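Local coordinates for protein ofchtiv-allosamidin (Ostrinia furnacalis, PDB 6JMB) that probably hydrolyses chitin as a group IV insect chitinase of glycoside hydrolase family 18, and binds the inhibitor allosamidin in its active-site cleft, at residues Glu100-Phe105 against Ser144-Glu149; Ile41-Glu46 against Ala90-Met95; Lys64-Leu69 against Tyr116-Leu121; Asn262-Pro267 against Val309-Leu314; Ser201-Asn206 against Phe254-Pro259. All blocks are in the same frame, centred on the assembly; numbering follows the deposited sequence.

Contact 1: Glu100-Phe105 against Ser144-Glu149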
# COMPACT_ATOMS: atom_id res chain seq x y z
N GLU A 100 -18.92 17.17 15.61
CA GLU A 100 -18.20 18.43 15.44
C GLU A 100 -16.80 18.20 14.89
O GLU A 100 -16.31 18.98 14.06
CB GLU A 100 -18.12 19.16 16.78
CG GLU A 100 -19.48 19.51 17.39
CD GLU A 100 -20.09 18.38 18.21
OE1 GLU A 100 -19.53 17.26 18.24
OE2 GLU A 100 -21.14 18.62 18.84
N TYR A 101 -16.14 17.14 15.35
CA TYR A 101 -14.80 16.85 14.87
C TYR A 101 -14.83 16.30 13.45
O TYR A 101 -13.96 16.62 12.63
CB TYR A 101 -14.10 15.87 15.81
CG TYR A 101 -13.82 16.39 17.21
CD1 TYR A 101 -13.92 17.75 17.51
CD2 TYR A 101 -13.47 15.52 18.23
CE1 TYR A 101 -13.66 18.22 18.79
CE2 TYR A 101 -13.21 15.98 19.51
CZ TYR A 101 -13.31 17.33 19.78
OH TYR A 101 -13.05 17.78 21.06
N ARG A 102 -15.83 15.47 13.13
CA ARG A 102 -15.98 15.02 11.75
C ARG A 102 -16.18 16.20 10.81
O ARG A 102 -15.57 16.27 9.74
CB ARG A 102 -17.17 14.06 11.64
CG ARG A 102 -16.96 12.73 12.31
CD ARG A 102 -17.96 11.69 11.81
NE ARG A 102 -19.35 12.11 11.95
CZ ARG A 102 -20.14 11.78 12.96
NH1 ARG A 102 -19.68 11.04 13.96
NH2 ARG A 102 -21.40 12.20 12.99
N GLN A 103 -17.04 17.15 11.20
CA GLN A 103 -17.27 18.31 10.36
C GLN A 103 -15.99 19.12 10.19
O GLN A 103 -15.68 19.59 9.09
CB GLN A 103 -18.38 19.17 10.96
CG GLN A 103 -18.69 20.43 10.17
CD GLN A 103 -19.77 21.27 10.83
OE1 GLN A 103 -19.52 21.98 11.80
NE2 GLN A 103 -20.98 21.18 10.29
N ASN A 104 -15.23 19.29 11.27
CA ASN A 104 -13.95 19.98 11.18
C ASN A 104 -13.00 19.26 10.24
O ASN A 104 -12.28 19.90 9.46
CB ASN A 104 -13.34 20.14 12.58
CG ASN A 104 -12.09 21.00 12.57
OD1 ASN A 104 -12.08 22.10 12.01
ND2 ASN A 104 -11.03 20.52 13.21
N PHE A 105 -12.98 17.92 10.29
CA PHE A 105 -12.11 17.20 9.37
C PHE A 105 -12.55 17.38 7.93
O PHE A 105 -11.71 17.58 7.04
CB PHE A 105 -12.04 15.71 9.70
CG PHE A 105 -11.21 14.96 8.71
CD1 PHE A 105 -9.83 15.17 8.67
CD2 PHE A 105 -11.79 14.14 7.76
CE1 PHE A 105 -9.05 14.53 7.72
CE2 PHE A 105 -11.01 13.50 6.81
CZ PHE A 105 -9.64 13.69 6.80
N SER A 144 -17.73 4.38 8.95
CA SER A 144 -18.71 4.45 7.87
C SER A 144 -19.47 5.77 7.88
O SER A 144 -19.76 6.33 6.82
CB SER A 144 -19.65 3.26 7.93
OG SER A 144 -18.97 2.09 7.50
N THR A 145 -19.79 6.30 9.07
CA THR A 145 -20.44 7.60 9.14
C THR A 145 -19.53 8.69 8.57
O THR A 145 -19.99 9.55 7.81
CB THR A 145 -20.83 7.92 10.58
OG1 THR A 145 -21.74 6.92 11.05
CG2 THR A 145 -21.50 9.29 10.68
N LEU A 146 -18.25 8.64 8.90
CA LEU A 146 -17.29 9.61 8.38
C LEU A 146 -17.26 9.57 6.86
O LEU A 146 -17.28 10.62 6.20
CB LEU A 146 -15.91 9.32 8.95
CG LEU A 146 -14.76 10.16 8.39
CD1 LEU A 146 -14.92 11.62 8.79
CD2 LEU A 146 -13.42 9.61 8.88
N LEU A 147 -17.21 8.37 6.27
CA LEU A 147 -17.18 8.26 4.82
C LEU A 147 -18.46 8.80 4.19
O LEU A 147 -18.41 9.49 3.16
CB LEU A 147 -16.95 6.81 4.40
CG LEU A 147 -15.60 6.20 4.80
CD1 LEU A 147 -15.58 4.71 4.47
CD2 LEU A 147 -14.45 6.93 4.14
N LYS A 148 -19.61 8.50 4.79
CA LYS A 148 -20.88 9.03 4.29
C LYS A 148 -20.86 10.55 4.26
O LYS A 148 -21.27 11.17 3.27
CB LYS A 148 -22.02 8.53 5.18
CG LYS A 148 -23.38 9.09 4.81
CD LYS A 148 -24.43 8.63 5.81
CE LYS A 148 -25.82 9.13 5.44
NZ LYS A 148 -26.80 8.91 6.54
N GLU A 149 -20.38 11.17 5.34
CA GLU A 149 -20.40 12.63 5.44
C GLU A 149 -19.37 13.26 4.51
O GLU A 149 -19.62 14.33 3.93
CB GLU A 149 -20.22 13.05 6.89
CG GLU A 149 -21.40 12.59 7.77
CD GLU A 149 -21.25 12.94 9.24
OE1 GLU A 149 -20.19 13.47 9.61
OE2 GLU A 149 -22.19 12.67 10.02
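Arg-102 and Glu-149 join two successive outer helices of the TIM barrel, 99-116 and 138-154, which lie on the flank of the barrel with the strand 120-124 between them in the chain. The axes of the two short segments pass 10.4 Å apart at an angle of 44°.

The polar part is a salt bridge made side-on. Arg-102 NE gives a nearly straight bond to Glu-149 OE1 (2.8 Å, 165°), lying close to the guanidinium plane but reaching the oxygen from above the carboxylate plane. Arg-102 NH2 gives a more bent bond to Glu-149 OE2 at 3.1 Å, on the syn side of that oxygen. The two flat groups are turned 57° against each other, and the two bonds are correspondingly unequal. The third nitrogen, NH1, is bonded to Ala-96 O, so that the guanidinium is fixed at both ends and its rotation is set.

Apolar packing fills in around it. Thr-145 CG2, turned anti to its own backbone nitrogen, sits over the centre of one guanidinium face, 3.6 Å from Arg-102 CZ. Nearer the barrel core, Phe-105 and Leu-146 cross at about a right angle, Phe-105 CD2 lying 4.1 Å from Leu-146 CD1.

Contact 2: Ile41-Glu46 against Ala90-Met95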
# COMPACT_ATOMS: atom_id res chain seq x y z
N ILE A 41 -0.77 13.15 4.83
CA ILE A 41 -1.17 14.17 5.78
C ILE A 41 -1.72 13.49 7.02
O ILE A 41 -1.92 12.28 7.06
CB ILE A 41 -2.18 15.18 5.18
CG1 ILE A 41 -3.49 14.49 4.80
CG2 ILE A 41 -1.56 15.93 4.00
CD1 ILE A 41 -4.61 15.47 4.43
N GLY A 42 -1.98 14.28 8.06
CA GLY A 42 -2.48 13.75 9.31
C GLY A 42 -3.61 14.57 9.88
O GLY A 42 -4.15 15.45 9.21
N ILE A 43 -3.99 14.27 11.13
CA ILE A 43 -5.02 15.02 11.83
C ILE A 43 -4.61 15.17 13.28
O ILE A 43 -3.73 14.47 13.78
CB ILE A 43 -6.42 14.35 11.78
CG1 ILE A 43 -6.43 13.07 12.61
CG2 ILE A 43 -6.84 14.08 10.35
CD1 ILE A 43 -7.82 12.52 12.85
N ASN A 44 -5.28 16.10 13.97
CA ASN A 44 -5.31 16.04 15.42
C ASN A 44 -6.64 15.41 15.85
O ASN A 44 -7.52 15.15 15.03
CB ASN A 44 -5.03 17.41 16.05
CG ASN A 44 -6.12 18.45 15.77
OD1 ASN A 44 -7.26 18.12 15.47
ND2 ASN A 44 -5.75 19.72 15.91
N ALA A 45 -6.77 15.14 17.15
CA ALA A 45 -7.97 14.45 17.63
C ALA A 45 -9.23 15.28 17.43
O ALA A 45 -10.34 14.72 17.37
CB ALA A 45 -7.82 14.07 19.10
N GLU A 46 -9.10 16.60 17.32
CA GLU A 46 -10.24 17.48 17.06
C GLU A 46 -10.60 17.55 15.58
O GLU A 46 -11.48 18.32 15.21
CB GLU A 46 -9.94 18.88 17.62
CG GLU A 46 -9.66 18.92 19.13
CD GLU A 46 -8.30 18.35 19.54
OE1 GLU A 46 -7.32 18.51 18.78
OE2 GLU A 46 -8.22 17.72 20.62
N ALA A 90 -5.63 6.41 17.61
CA ALA A 90 -6.35 7.14 18.66
C ALA A 90 -7.00 8.42 18.14
O ALA A 90 -8.17 8.69 18.43
CB ALA A 90 -5.39 7.47 19.80
N GLN A 91 -6.25 9.24 17.41
CA GLN A 91 -6.81 10.53 17.01
C GLN A 91 -7.96 10.36 16.04
O GLN A 91 -8.93 11.13 16.08
CB GLN A 91 -5.72 11.43 16.41
CG GLN A 91 -4.65 11.84 17.40
CD GLN A 91 -3.46 12.49 16.71
OE1 GLN A 91 -3.22 13.68 16.88
NE2 GLN A 91 -2.72 11.70 15.94
N TYR A 92 -7.88 9.35 15.16
CA TYR A 92 -8.96 9.06 14.22
C TYR A 92 -10.18 8.53 14.94
O TYR A 92 -11.32 8.88 14.59
CB TYR A 92 -8.46 8.08 13.14
CG TYR A 92 -7.36 8.71 12.33
CD1 TYR A 92 -6.04 8.67 12.77
CD2 TYR A 92 -7.64 9.42 11.18
CE1 TYR A 92 -5.04 9.30 12.07
CE2 TYR A 92 -6.64 10.06 10.47
CZ TYR A 92 -5.34 9.99 10.92
OH TYR A 92 -4.34 10.64 10.22
N SER A 93 -9.97 7.69 15.95
CA SER A 93 -11.06 7.18 16.77
C SER A 93 -11.79 8.32 17.47
O SER A 93 -13.03 8.38 17.48
CB SER A 93 -10.49 6.19 17.78
OG SER A 93 -11.51 5.66 18.62
N ILE A 94 -11.04 9.25 18.06
CA ILE A 94 -11.65 10.40 18.74
C ILE A 94 -12.39 11.28 17.73
O ILE A 94 -13.54 11.67 17.96
CB ILE A 94 -10.58 11.19 19.51
CG1 ILE A 94 -10.03 10.35 20.66
CG2 ILE A 94 -11.16 12.50 20.03
CD1 ILE A 94 -8.73 10.91 21.22
N MET A 95 -11.74 11.59 16.61
CA MET A 95 -12.35 12.48 15.62
C MET A 95 -13.65 11.89 15.08
O MET A 95 -14.67 12.58 14.98
CB MET A 95 -11.37 12.73 14.47
CG MET A 95 -11.96 13.52 13.29
SD MET A 95 -12.78 12.51 12.03
CE MET A 95 -11.37 11.71 11.27
O HOH W 1 -1.12 13.53 13.98
O HOH W 2 -4.59 14.99 18.91
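Gln-91 OE1 accepts a hydrogen bond from a water 2.8 Å away, and the same water accepts from Ala-45 N, also at 2.8 Å. On the other arm of the amide, Gln-91 NE2 donates to a second water at 3.1 Å, which lies at hydrogen-bonding distance from Ile-43 O. One extended glutamine side chain thus reaches along the backbone of the segment 41-46 through two waters. Ile-43 O and Gln-91 OE1, 3.2 Å apart, are both acceptors, and it is the waters that join the polar groups of the two segments.

Under this polar rim lies an apolar layer. Ile-43 lays CD1 over one face of the Tyr-92 ring, in a CH-pi contact 3.7 Å from the centroid, while CG1, set between the backbone N and the carbonyl carbon (chi1 69°), runs across the same ring toward CZ. Ile-43 CD1 also meets Met-95 CB at 3.9 Å. Farther out, Ala-45 CB packs on Ile-94 CG2 at 3.8 Å.

The phenol is held as well: Tyr-92 OH and Ile-43 N both bond to Glu-87 OE1, tying ring and strand to one carboxylate. The Tyr-92 side chain is about 9 Å from a bound allosamidin sugar. A helix following one strand and folding over the C-terminal end of its neighbour is in keeping with the catalytic face of a TIM barrel.

Contact 3: Lys64-Leu69 against Tyr116-Leu121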
# COMPACT_ATOMS: atom_id res chain seq x y z
N LYS A 64 1.90 21.22 -4.22
CA LYS A 64 1.56 21.81 -5.51
C LYS A 64 2.41 21.25 -6.64
O LYS A 64 1.91 21.08 -7.76
CB LYS A 64 1.69 23.33 -5.43
CG LYS A 64 1.25 24.07 -6.68
CD LYS A 64 -0.24 23.89 -6.94
CE LYS A 64 -0.72 24.85 -8.02
NZ LYS A 64 -2.01 24.43 -8.61
N GLN A 65 3.68 20.93 -6.38
CA GLN A 65 4.48 20.28 -7.41
C GLN A 65 3.87 18.94 -7.79
O GLN A 65 3.81 18.58 -8.97
CB GLN A 65 5.91 20.08 -6.93
CG GLN A 65 6.73 21.35 -6.85
CD GLN A 65 8.14 21.09 -6.38
OE1 GLN A 65 8.64 21.74 -5.46
NE2 GLN A 65 8.79 20.10 -7.00
N PHE A 66 3.38 18.21 -6.79
CA PHE A 66 2.76 16.91 -7.01
C PHE A 66 1.50 17.04 -7.86
O PHE A 66 1.33 16.33 -8.85
CB PHE A 66 2.46 16.27 -5.66
CG PHE A 66 1.92 14.87 -5.72
CD1 PHE A 66 2.77 13.78 -5.80
CD2 PHE A 66 0.55 14.65 -5.66
CE1 PHE A 66 2.27 12.48 -5.83
CE2 PHE A 66 0.04 13.35 -5.70
CZ PHE A 66 0.90 12.28 -5.78
N THR A 67 0.59 17.94 -7.47
CA THR A 67 -0.64 18.08 -8.26
C THR A 67 -0.37 18.67 -9.63
O THR A 67 -1.14 18.42 -10.56
CB THR A 67 -1.71 18.86 -7.50
OG1 THR A 67 -1.24 20.19 -7.25
CG2 THR A 67 -2.05 18.18 -6.18
N SER A 68 0.74 19.41 -9.78
CA SER A 68 1.10 19.95 -11.09
C SER A 68 1.53 18.88 -12.08
O SER A 68 1.73 19.20 -13.25
CB SER A 68 2.19 21.01 -10.94
OG SER A 68 1.67 22.17 -10.32
N LEU A 69 1.69 17.62 -11.64
CA LEU A 69 1.89 16.54 -12.60
C LEU A 69 0.74 16.45 -13.60
O LEU A 69 0.92 15.90 -14.69
CB LEU A 69 2.07 15.21 -11.87
CG LEU A 69 3.35 15.06 -11.05
CD1 LEU A 69 3.24 13.87 -10.10
CD2 LEU A 69 4.57 14.93 -11.96
N TYR A 116 -4.45 23.18 -2.74
CA TYR A 116 -3.29 22.57 -3.36
C TYR A 116 -3.62 21.84 -4.65
O TYR A 116 -2.73 21.24 -5.25
CB TYR A 116 -2.58 21.64 -2.36
CG TYR A 116 -2.10 22.38 -1.13
CD1 TYR A 116 -1.18 23.42 -1.24
CD2 TYR A 116 -2.58 22.06 0.13
CE1 TYR A 116 -0.75 24.11 -0.12
CE2 TYR A 116 -2.15 22.76 1.26
CZ TYR A 116 -1.24 23.78 1.12
OH TYR A 116 -0.80 24.48 2.23
N ASN A 117 -4.88 21.89 -5.09
CA ASN A 117 -5.33 21.34 -6.37
C ASN A 117 -5.31 19.81 -6.42
O ASN A 117 -5.05 19.22 -7.47
CB ASN A 117 -4.59 21.95 -7.56
CG ASN A 117 -5.33 21.75 -8.86
OD1 ASN A 117 -6.56 21.78 -8.90
ND2 ASN A 117 -4.59 21.53 -9.94
N PHE A 118 -5.58 19.16 -5.29
CA PHE A 118 -5.82 17.72 -5.30
C PHE A 118 -7.21 17.42 -5.86
O PHE A 118 -8.09 18.28 -5.90
CB PHE A 118 -5.71 17.16 -3.88
CG PHE A 118 -4.29 17.05 -3.37
CD1 PHE A 118 -3.46 16.01 -3.78
CD2 PHE A 118 -3.80 17.98 -2.46
CE1 PHE A 118 -2.17 15.92 -3.30
CE2 PHE A 118 -2.50 17.89 -1.98
CZ PHE A 118 -1.68 16.86 -2.40
N ASP A 119 -7.40 16.17 -6.29
CA ASP A 119 -8.66 15.74 -6.86
C ASP A 119 -9.50 14.92 -5.89
O ASP A 119 -10.59 14.46 -6.26
CB ASP A 119 -8.42 14.94 -8.14
CG ASP A 119 -7.69 15.74 -9.17
OD1 ASP A 119 -8.28 16.71 -9.69
OD2 ASP A 119 -6.50 15.44 -9.43
N GLY A 120 -9.03 14.72 -4.67
CA GLY A 120 -9.79 13.96 -3.70
C GLY A 120 -8.92 13.51 -2.55
O GLY A 120 -7.75 13.89 -2.44
N LEU A 121 -9.52 12.69 -1.69
CA LEU A 121 -8.95 12.26 -0.43
C LEU A 121 -8.94 10.75 -0.36
O LEU A 121 -9.94 10.10 -0.70
CB LEU A 121 -9.79 12.79 0.74
CG LEU A 121 -9.34 12.38 2.15
CD1 LEU A 121 -8.02 13.04 2.51
CD2 LEU A 121 -10.41 12.71 3.18
O HOH W 3 -1.47 21.93 -9.32
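Thr-67, the residue with most surface buried here, donates from OG1 to Tyr-116 O at 2.7 Å. The bond runs nearly along the C=O axis, with a C=O...donor angle of 162°. Tyr-116 O belongs to the end of helix 99-116, where Asn-117 takes a positive phi and completes a Schellman motif. Setting OG1 between the backbone N and the carbonyl carbon (chi1 62°) leaves CG2 to come down on one face of the Phe-118 ring, 3.6 Å from its centroid in a CH-pi contact. Phe-66 CD2 touches the same ring at CE1, 3.8 Å away.

Lys-64, next in buried surface, bends at chi2 and crosses Asn-117 obliquely, NZ 3.7 Å from its CB. One water joins the polar groups: it accepts from Lys-64 NZ at 2.7 Å and from Asn-117 ND2, and donates to Thr-67 OG1 at 2.7 Å.

The Tyr-116 ring meets that of Phe-63, the planes at about 45°. The contact joins helix 62-67 of the TIM barrel to the turn leading into strand 120-124. Thr-67 OG1 both gives and takes a hydrogen bond while its methyl faces the core, so this one residue marks the boundary between a hydrated surface and an aromatic interior.

Contact 4: Asn262-Pro267 against Val309-Leu314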
# COMPACT_ATOMS: atom_id res chain seq x y z
N ASN A 262 16.07 -22.81 5.48
CA ASN A 262 15.91 -21.54 4.78
C ASN A 262 14.71 -21.53 3.84
O ASN A 262 14.62 -20.67 2.96
CB ASN A 262 17.20 -21.18 4.03
CG ASN A 262 17.75 -22.36 3.25
OD1 ASN A 262 17.01 -23.08 2.59
ND2 ASN A 262 19.06 -22.56 3.32
N ALA A 263 13.79 -22.47 4.00
CA ALA A 263 12.54 -22.43 3.27
C ALA A 263 11.64 -21.35 3.86
O ALA A 263 11.89 -20.85 4.96
CB ALA A 263 11.85 -23.79 3.38
N PRO A 264 10.58 -20.96 3.15
CA PRO A 264 9.52 -20.20 3.81
C PRO A 264 9.03 -21.00 5.01
O PRO A 264 9.10 -22.23 5.03
CB PRO A 264 8.43 -20.10 2.73
CG PRO A 264 9.16 -20.31 1.43
CD PRO A 264 10.26 -21.27 1.75
N ASN A 265 8.57 -20.28 6.03
CA ASN A 265 8.09 -20.87 7.28
C ASN A 265 9.18 -21.58 8.07
O ASN A 265 8.92 -22.56 8.78
CB ASN A 265 6.85 -21.75 7.07
CG ASN A 265 5.62 -20.91 6.87
OD1 ASN A 265 5.13 -20.28 7.81
ND2 ASN A 265 5.15 -20.83 5.63
N SER A 266 10.40 -21.07 7.98
CA SER A 266 11.51 -21.51 8.81
C SER A 266 11.69 -20.56 9.98
O SER A 266 11.53 -19.34 9.83
CB SER A 266 12.81 -21.50 8.00
OG SER A 266 12.72 -22.35 6.87
N PRO A 267 12.04 -21.09 11.15
CA PRO A 267 12.26 -20.24 12.33
C PRO A 267 13.16 -19.04 12.04
O PRO A 267 14.19 -19.15 11.38
CB PRO A 267 12.90 -21.20 13.34
CG PRO A 267 12.29 -22.52 12.99
CD PRO A 267 12.14 -22.53 11.48
N VAL A 309 5.72 -16.50 -5.61
CA VAL A 309 6.57 -15.36 -5.26
C VAL A 309 7.99 -15.85 -5.03
O VAL A 309 8.22 -17.00 -4.64
CB VAL A 309 6.08 -14.63 -3.99
CG1 VAL A 309 4.80 -13.86 -4.27
CG2 VAL A 309 5.90 -15.62 -2.84
N PRO A 310 8.96 -14.97 -5.26
CA PRO A 310 10.36 -15.32 -5.02
C PRO A 310 10.78 -15.00 -3.59
O PRO A 310 10.18 -14.18 -2.89
CB PRO A 310 11.10 -14.39 -5.98
CG PRO A 310 10.28 -13.13 -5.92
CD PRO A 310 8.83 -13.61 -5.84
N TYR A 311 11.85 -15.66 -3.17
CA TYR A 311 12.53 -15.32 -1.93
C TYR A 311 14.01 -15.60 -2.13
O TYR A 311 14.40 -16.30 -3.06
CB TYR A 311 11.95 -16.09 -0.73
CG TYR A 311 12.07 -17.59 -0.83
CD1 TYR A 311 11.19 -18.33 -1.62
CD2 TYR A 311 13.06 -18.28 -0.14
CE1 TYR A 311 11.30 -19.71 -1.71
CE2 TYR A 311 13.17 -19.65 -0.23
CZ TYR A 311 12.30 -20.36 -1.01
OH TYR A 311 12.42 -21.74 -1.10
N ALA A 312 14.83 -15.03 -1.25
CA ALA A 312 16.27 -15.13 -1.40
C ALA A 312 16.91 -15.33 -0.04
O ALA A 312 16.41 -14.84 0.97
CB ALA A 312 16.84 -13.89 -2.09
N PHE A 313 18.03 -16.05 -0.02
CA PHE A 313 18.74 -16.22 1.23
C PHE A 313 20.24 -16.21 1.00
O PHE A 313 20.74 -16.54 -0.08
CB PHE A 313 18.31 -17.48 2.00
CG PHE A 313 18.40 -18.75 1.21
CD1 PHE A 313 19.58 -19.47 1.17
CD2 PHE A 313 17.31 -19.22 0.50
CE1 PHE A 313 19.68 -20.64 0.45
CE2 PHE A 313 17.39 -20.40 -0.22
CZ PHE A 313 18.58 -21.11 -0.25
N LEU A 314 20.96 -15.80 2.05
CA LEU A 314 22.41 -15.79 2.05
C LEU A 314 22.82 -15.87 3.51
O LEU A 314 22.65 -14.89 4.25
CB LEU A 314 22.94 -14.52 1.40
CG LEU A 314 24.46 -14.33 1.42
CD1 LEU A 314 25.15 -15.55 0.83
CD2 LEU A 314 24.84 -13.08 0.66
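Asn-262 lays its side-chain amide flat over the Phe-313 ring, the planes only 10° apart and CG 3.7 Å above the ring plane, close to its centre. The contact lies in the region that follows the strand 243-256, consistent with the alpha+beta insertion domain carried by many family 18 chitinases between the last two strands of the TIM barrel. There the loop 262-267 packs on the strand 309-314.

Asn-262 CG sits between the backbone N and the carbonyl carbon (chi1 47°), which lays the amide over the ring. Asn-262 CB adds a CH-pi contact 4.0 Å from the Phe-313 centroid. ND2 is hydrogen-bonded to Pro-259 O, which would hold the amide flat on the ring. Replacing Phe-313 by an alanine would probably strip this amide of the surface it lies on and open a gap between loop and strand.

Two residues back on the strand, Tyr-311 receives Pro-264 over one ring face. Pro-264 CD approaches Tyr-311 CZ to 3.6 Å. The ring of Tyr-311 also meets that of Trp-318, whose NE1 bonds to Asn-262 O, so the loop is held through its backbone too.

Pro-264 is presented by a type II beta turn from Ala-263 to Ser-266, in which Asn-265 takes a positive phi. Ser-266 OG fastens the turn by donating to Ala-263 O at 2.6 Å, tilted from the carbonyl plane.

Contact 5: Ser201-Asn206 against Phe254-Pro259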
# COMPACT_ATOMS: atom_id res chain seq x y z
N SER A 201 7.26 -15.42 13.91
CA SER A 201 8.24 -16.33 14.49
C SER A 201 8.97 -17.15 13.43
O SER A 201 9.97 -17.80 13.76
CB SER A 201 7.55 -17.29 15.46
OG SER A 201 6.63 -18.12 14.77
N VAL A 202 8.50 -17.12 12.18
CA VAL A 202 9.09 -17.86 11.08
C VAL A 202 9.11 -16.94 9.87
O VAL A 202 8.37 -15.96 9.80
CB VAL A 202 8.29 -19.14 10.75
CG1 VAL A 202 8.31 -20.12 11.94
CG2 VAL A 202 6.85 -18.79 10.39
N THR A 203 9.97 -17.27 8.90
CA THR A 203 9.96 -16.56 7.63
C THR A 203 8.63 -16.77 6.92
O THR A 203 7.95 -17.78 7.10
CB THR A 203 11.09 -17.07 6.73
OG1 THR A 203 10.92 -18.47 6.50
CG2 THR A 203 12.46 -16.82 7.37
N GLY A 204 8.26 -15.79 6.11
CA GLY A 204 7.02 -15.87 5.36
C GLY A 204 7.01 -14.80 4.30
O GLY A 204 7.83 -13.87 4.32
N HIS A 205 6.09 -14.94 3.37
CA HIS A 205 6.05 -14.04 2.23
C HIS A 205 5.28 -12.77 2.55
O HIS A 205 4.27 -12.78 3.25
CB HIS A 205 5.45 -14.72 1.00
CG HIS A 205 6.19 -15.95 0.58
ND1 HIS A 205 7.53 -15.93 0.23
CD2 HIS A 205 5.79 -17.23 0.45
CE1 HIS A 205 7.91 -17.15 -0.10
NE2 HIS A 205 6.87 -17.96 0.02
N ASN A 206 5.78 -11.66 2.01
CA ASN A 206 5.13 -10.37 2.18
C ASN A 206 3.78 -10.36 1.47
O ASN A 206 2.80 -9.80 1.99
CB ASN A 206 6.07 -9.30 1.61
CG ASN A 206 5.59 -7.89 1.85
OD1 ASN A 206 4.97 -7.57 2.86
ND2 ASN A 206 5.91 -7.01 0.90
N PHE A 254 14.54 -10.97 7.15
CA PHE A 254 14.55 -11.78 8.36
C PHE A 254 15.98 -12.24 8.63
O PHE A 254 16.81 -12.36 7.73
CB PHE A 254 13.72 -13.06 8.18
CG PHE A 254 12.26 -12.84 7.89
CD1 PHE A 254 11.83 -12.41 6.64
CD2 PHE A 254 11.30 -13.12 8.86
CE1 PHE A 254 10.48 -12.23 6.37
CE2 PHE A 254 9.95 -12.95 8.60
CZ PHE A 254 9.54 -12.51 7.35
N GLN A 255 16.24 -12.54 9.91
CA GLN A 255 17.44 -13.24 10.36
C GLN A 255 17.02 -14.66 10.69
O GLN A 255 16.26 -14.88 11.63
CB GLN A 255 18.01 -12.55 11.60
CG GLN A 255 19.25 -13.23 12.17
CD GLN A 255 19.65 -12.69 13.53
OE1 GLN A 255 18.81 -12.21 14.30
NE2 GLN A 255 20.94 -12.78 13.85
N LEU A 256 17.51 -15.63 9.93
CA LEU A 256 17.16 -17.02 10.18
C LEU A 256 17.69 -17.48 11.54
O LEU A 256 18.75 -17.05 12.00
CB LEU A 256 17.76 -17.92 9.10
CG LEU A 256 17.14 -17.78 7.71
CD1 LEU A 256 18.02 -18.46 6.66
CD2 LEU A 256 15.72 -18.34 7.69
N SER A 257 16.93 -18.37 12.18
CA SER A 257 17.44 -19.01 13.39
C SER A 257 18.58 -19.96 13.07
O SER A 257 19.56 -20.04 13.83
CB SER A 257 16.32 -19.75 14.11
OG SER A 257 15.30 -18.86 14.52
N ASP A 258 18.48 -20.69 11.96
CA ASP A 258 19.49 -21.63 11.50
C ASP A 258 19.61 -21.45 9.99
O ASP A 258 18.66 -21.74 9.26
CB ASP A 258 19.07 -23.06 11.84
CG ASP A 258 20.14 -24.10 11.51
OD1 ASP A 258 20.94 -23.89 10.58
OD2 ASP A 258 20.15 -25.16 12.18
N PRO A 259 20.75 -20.96 9.50
CA PRO A 259 20.88 -20.71 8.05
C PRO A 259 20.68 -21.94 7.18
O PRO A 259 20.36 -21.78 5.99
CB PRO A 259 22.31 -20.16 7.91
CG PRO A 259 22.60 -19.54 9.25
CD PRO A 259 21.90 -20.44 10.26
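The outer end of the long strand 243-256, which runs on beyond the TIM barrel, meets the loop 201-206 that follows the strand 187-190, and the meeting is made chiefly by Thr-203 and the ring of Phe-254. The ring is met by backbone: Thr-203 CA lies over one face in a CH-pi contact, 4.0 Å from the centroid and 21° off the ring normal. The carbonyls next to it come in obliquely, Val-202 O to 3.6 Å from Phe-254 CE2 and Gly-204 O to 3.7 Å from Phe-254 CE1.

Thr-203 divides its side chain between two tasks. A chi1 of 59° directs OG1 to its hydrogen-bond partners Ser-266 N and Ala-263 O, and leaves CG2 to pack against Leu-256 CD2 at 3.6 Å. The same methyl is 4.0 Å from Phe-254 CG, so it sits in the angle between the two strand side chains.

Trp-318 meets the Phe-254 ring with its plane nearly perpendicular. Putting a serine in place of Phe-254 would probably leave the Thr-203 backbone without its aromatic support and Trp-318 without one of its ring neighbours.

Between these segments the attraction is mainly dispersive, with a weak electrostatic part from carbonyl oxygens near ring C-H groups, so that directional fixing must come from hydrogen bonds to other parts of the chain, among them those of Thr-203 with the turn around Ser-266.

Overall arrangement
Contacts 1, 2 and 3 lie in the TIM barrel proper, contacts 4 and 5 about 35 to 44 Å away between centres, in and beside the probable insertion region. Helix 99-116 unites the first group: Tyr-101 and Asn-104 reach the 41-46 segment of contact 2, and Phe-105 packs on Leu-121 of contact 3. Contacts 4 and 5, about 7 Å apart between centres, are joined by Thr-203 of contact 5, whose backbone pairs with Asn-265 and Ser-266 of contact 4. Contacts 1 and 5 are buried, yet one centres on a salt bridge and the other on an aromatic ring. Contacts 2 and 3, partly exposed, recruit bridging waters, whereas contact 4, also partly exposed, relies on stacking against aromatic rings.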